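PDB 5LKB: glutathione S-transferase omega-like 2 from Saccharomyces cerevisiae, which acts as a glutathione-dependent thiol transferase and dehydroascorbate reductase and reacts with glutathionyl-(hydro)quinones. Local coordinates for residues C46-R51 / N172-I177. Numbering follows the deposited sequence.
Sequences CPWAHR and NESSEI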
ATOM      1  N   CYS A  46      18.170  -3.630  -6.923  1.00 15.35           N
ATOM      2  CA  CYS A  46      18.595  -4.297  -5.701  1.00 17.45           C
ATOM      3  C   CYS A  46      19.215  -3.291  -4.750  1.00 15.79           C
ATOM      4  O   CYS A  46      20.178  -2.622  -5.133  1.00 14.76           O
ATOM      5  CB  CYS A  46      19.679  -5.346  -6.039  1.00 15.39           C
ATOM      6  SG  CYS A  46      20.462  -6.057  -4.609  1.00 17.69           S
ATOM      7  N   PRO A  47      18.775  -3.209  -3.486  1.00 12.04           N
ATOM      8  CA  PRO A  47      19.348  -2.246  -2.552  1.00 12.17           C
ATOM      9  C   PRO A  47      20.754  -2.624  -2.093  1.00 13.71           C
ATOM     10  O   PRO A  47      21.496  -1.764  -1.601  1.00 14.72           O
ATOM     11  CB  PRO A  47      18.345  -2.280  -1.375  1.00 14.44           C
ATOM     12  CG  PRO A  47      17.814  -3.641  -1.379  1.00 14.70           C
ATOM     13  CD  PRO A  47      17.669  -3.995  -2.841  1.00 12.78           C
ATOM     14  N   TRP A  48      21.060  -3.916  -2.164  1.00 14.22           N
ATOM     15  CA  TRP A  48      22.395  -4.394  -1.799  1.00 12.96           C
ATOM     16  C   TRP A  48      23.386  -3.943  -2.862  1.00 13.05           C
ATOM     17  O   TRP A  48      24.439  -3.342  -2.555  1.00 15.69           O
ATOM     18  CB  TRP A  48      22.311  -5.931  -1.633  1.00 13.36           C
ATOM     19  CG  TRP A  48      21.157  -6.443  -0.815  1.00 15.59           C
ATOM     20  CD1 TRP A  48      20.012  -6.995  -1.302  1.00 17.84           C
ATOM     21  CD2 TRP A  48      20.955  -6.325   0.608  1.00 14.97           C
ATOM     22  NE1 TRP A  48      19.123  -7.238  -0.296  1.00 17.28           N
ATOM     23  CE2 TRP A  48      19.688  -6.869   0.897  1.00 16.27           C
ATOM     24  CE3 TRP A  48      21.738  -5.867   1.669  1.00 15.05           C
ATOM     25  CZ2 TRP A  48      19.198  -6.956   2.185  1.00 16.14           C
ATOM     26  CZ3 TRP A  48      21.270  -5.967   2.937  1.00 18.45           C
ATOM     27  CH2 TRP A  48      19.985  -6.512   3.194  1.00 15.38           C
ATOM     28  N   ALA A  49      23.064  -4.233  -4.128  1.00 15.10           N
ATOM     29  CA  ALA A  49      23.905  -3.769  -5.234  1.00 14.48           C
ATOM     30  C   ALA A  49      23.959  -2.253  -5.290  1.00 15.24           C
ATOM     31  O   ALA A  49      24.982  -1.659  -5.639  1.00 14.93           O
ATOM     32  CB  ALA A  49      23.382  -4.354  -6.543  1.00 16.95           C
ATOM     33  N   HIS A  50      22.852  -1.580  -4.943  1.00 12.66           N
ATOM     34  CA  HIS A  50      22.830  -0.138  -4.972  1.00 12.97           C
ATOM     35  C   HIS A  50      23.922   0.432  -4.059  1.00 13.83           C
ATOM     36  O   HIS A  50      24.492   1.445  -4.350  1.00 14.38           O
ATOM     37  CB  HIS A  50      21.406   0.360  -4.634  1.00 13.19           C
ATOM     38  CG  HIS A  50      21.152   1.810  -4.922  1.00 12.48           C
ATOM     39  ND1 HIS A  50      19.907   2.398  -4.684  1.00 13.01           N
ATOM     40  CD2 HIS A  50      21.927   2.757  -5.493  1.00 15.22           C
ATOM     41  CE1 HIS A  50      19.961   3.653  -5.081  1.00 12.50           C
ATOM     42  NE2 HIS A  50      21.171   3.894  -5.586  1.00 13.45           N
ATOM     43  N   ARG A  51      24.197  -0.210  -2.921  1.00 15.21           N
ATOM     44  CA  ARG A  51      25.241   0.265  -2.024  1.00 14.45           C
ATOM     45  C   ARG A  51      26.529   0.413  -2.772  1.00 14.59           C
ATOM     46  O   ARG A  51      27.237   1.385  -2.560  1.00 15.61           O
ATOM     47  CB  ARG A  51      25.485  -0.734  -0.896  1.00 14.29           C
ATOM     48  CG  ARG A  51      24.290  -1.069   0.041  1.00 16.81           C
ATOM     49  CD  ARG A  51      24.684  -2.285   0.837  1.00 16.26           C
ATOM     50  NE  ARG A  51      23.885  -2.437   2.044  1.00 15.37           N
ATOM     51  CZ  ARG A  51      24.149  -3.321   2.988  1.00 18.00           C
ATOM     52  NH1 ARG A  51      25.231  -4.104   2.856  1.00 17.09           N
ATOM     53  NH2 ARG A  51      23.378  -3.389   4.052  1.00 16.65           N
ATOM     54  N   ASN A 172      30.989 -11.287  -3.439  1.00 15.80           N
ATOM     55  CA  ASN A 172      29.572 -11.043  -3.727  1.00 16.36           C
ATOM     56  C   ASN A 172      28.808 -10.674  -2.467  1.00 16.44           C
ATOM     57  O   ASN A 172      27.569 -10.819  -2.422  1.00 15.77           O
ATOM     58  CB  ASN A 172      28.953 -12.183  -4.521  1.00 15.64           C
ATOM     59  CG  ASN A 172      28.681 -13.397  -3.686  1.00 17.70           C
ATOM     60  OD1 ASN A 172      29.325 -13.573  -2.610  1.00 17.59           O
ATOM     61  ND2 ASN A 172      27.733 -14.262  -4.152  1.00 18.88           N
ATOM     62  N   GLU A 173      29.465 -10.074  -1.502  1.00 16.43           N
ATOM     63  CA  GLU A 173      28.845  -9.567  -0.278  1.00 15.10           C
ATOM     64  C   GLU A 173      28.888  -8.050  -0.322  1.00 15.96           C
ATOM     65  O   GLU A 173      29.931  -7.436  -0.179  1.00 17.84           O
ATOM     66  CB  GLU A 173      29.540 -10.176   0.948  1.00 17.24           C
ATOM     67  CG  GLU A 173      29.168  -9.585   2.264  1.00 16.71           C
ATOM     68  CD  GLU A 173      27.636  -9.523   2.432  1.00 19.41           C
ATOM     69  OE1 GLU A 173      26.963 -10.566   2.226  1.00 20.34           O
ATOM     70  OE2 GLU A 173      27.111  -8.438   2.781  1.00 22.20           O
ATOM     71  N   SER A 174      27.706  -7.410  -0.413  1.00 14.67           N
ATOM     72  CA  SER A 174      27.717  -5.965  -0.620  1.00 14.93           C
ATOM     73  C   SER A 174      28.404  -5.228   0.535  1.00 16.03           C
ATOM     74  O   SER A 174      28.978  -4.154   0.330  1.00 16.66           O
ATOM     75  CB  SER A 174      26.275  -5.427  -0.842  1.00 15.94           C
ATOM     76  OG  SER A 174      25.483  -5.513   0.354  1.00 15.84           O
ATOM     77  N   SER A 175      28.305  -5.742   1.770  1.00 16.39           N
ATOM     78  CA  SER A 175      28.850  -5.025   2.909  1.00 15.65           C
ATOM     79  C   SER A 175      30.375  -5.015   2.833  1.00 14.51           C
ATOM     80  O   SER A 175      30.987  -4.102   3.404  1.00 18.17           O
ATOM     81  CB  SER A 175      28.406  -5.673   4.226  1.00 22.79           C
ATOM     82  OG  SER A 175      28.912  -6.998   4.389  1.00 22.22           O
ATOM     83  N   GLU A 176      30.957  -6.012   2.136  1.00 16.98           N
ATOM     84  CA  GLU A 176      32.424  -6.112   2.023  1.00 15.74           C
ATOM     85  C   GLU A 176      32.871  -5.402   0.760  1.00 18.60           C
ATOM     86  O   GLU A 176      33.915  -4.747   0.751  1.00 16.94           O
ATOM     87  CB  GLU A 176      32.848  -7.572   2.012  1.00 18.06           C
ATOM     88  CG  GLU A 176      32.721  -8.184   3.420  1.00 20.32           C
ATOM     89  CD  GLU A 176      32.871  -9.700   3.462  1.00 22.34           C
ATOM     90  OE1 GLU A 176      32.989 -10.368   2.419  1.00 19.07           O
ATOM     91  OE2 GLU A 176      32.839 -10.270   4.574  1.00 26.98           O
ATOM     92  N   ILE A 177      32.107  -5.533  -0.331  1.00 17.40           N
ATOM     93  CA  ILE A 177      32.477  -4.777  -1.544  1.00 16.16           C
ATOM     94  C   ILE A 177      32.615  -3.292  -1.233  1.00 17.85           C
ATOM     95  O   ILE A 177      33.548  -2.631  -1.695  1.00 16.73           O
ATOM     96  CB  ILE A 177      31.483  -5.050  -2.693  1.00 14.26           C
ATOM     97  CG1 ILE A 177      31.551  -6.502  -3.162  1.00 17.06           C
ATOM     98  CG2 ILE A 177      31.677  -4.071  -3.872  1.00 16.07           C
ATOM     99  CD1 ILE A 177      30.323  -6.933  -4.026  1.00 16.44           C
TER
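R51 and W48 meet S174 in a small, mainly van der Waals contact with one weak hydrogen bond, between the N-terminal turns of helices 47-58 and 174-182 of the thioredoxin-like domain, at the glutathione site. The contact centres on S174. S174 CB lies 3.3 Å from W48 O, and S174 OG comes near the edge of the indole, close to the ring plane. R51 NH1 gives S174 OG a weak, strongly bent hydrogen bond of 2.9 Å. R51, extended from CG to NE, runs beside the same hydroxyl, with R51 CD 3.4 Å from S174 OG. Within its own helix, the R51 guanidinium has W48 CE3 over the centre of one face, 3.7 Å above the plane. S175 N lies at the guanidinium edge.

Both helix starts are capped. The nucleophile C46 is the N-cap of helix 47-58. With SG anti to the backbone N (chi1 171°), C46 SG accepts a nearly straight bond from A49 N at 3.2 Å. E173 is the N-cap of helix 174-182. Its OE2 accepts the capping bond from S175 N and a second from S175 OG, from opposite faces of the carboxylate plane.

E173 and S174 bind glutathione; a glycerol, probably from the crystallisation liquor, is hydrogen-bonded to S174 OG. R15, another glutathione ligand, touches W48. Helix 174-182 follows edge strand 168-171, and helix 47-58 follows inner strand 38-42. Helix 205-220 meets W48 and R51 through N220, while helix 285-304 borders P47, H50 and S175.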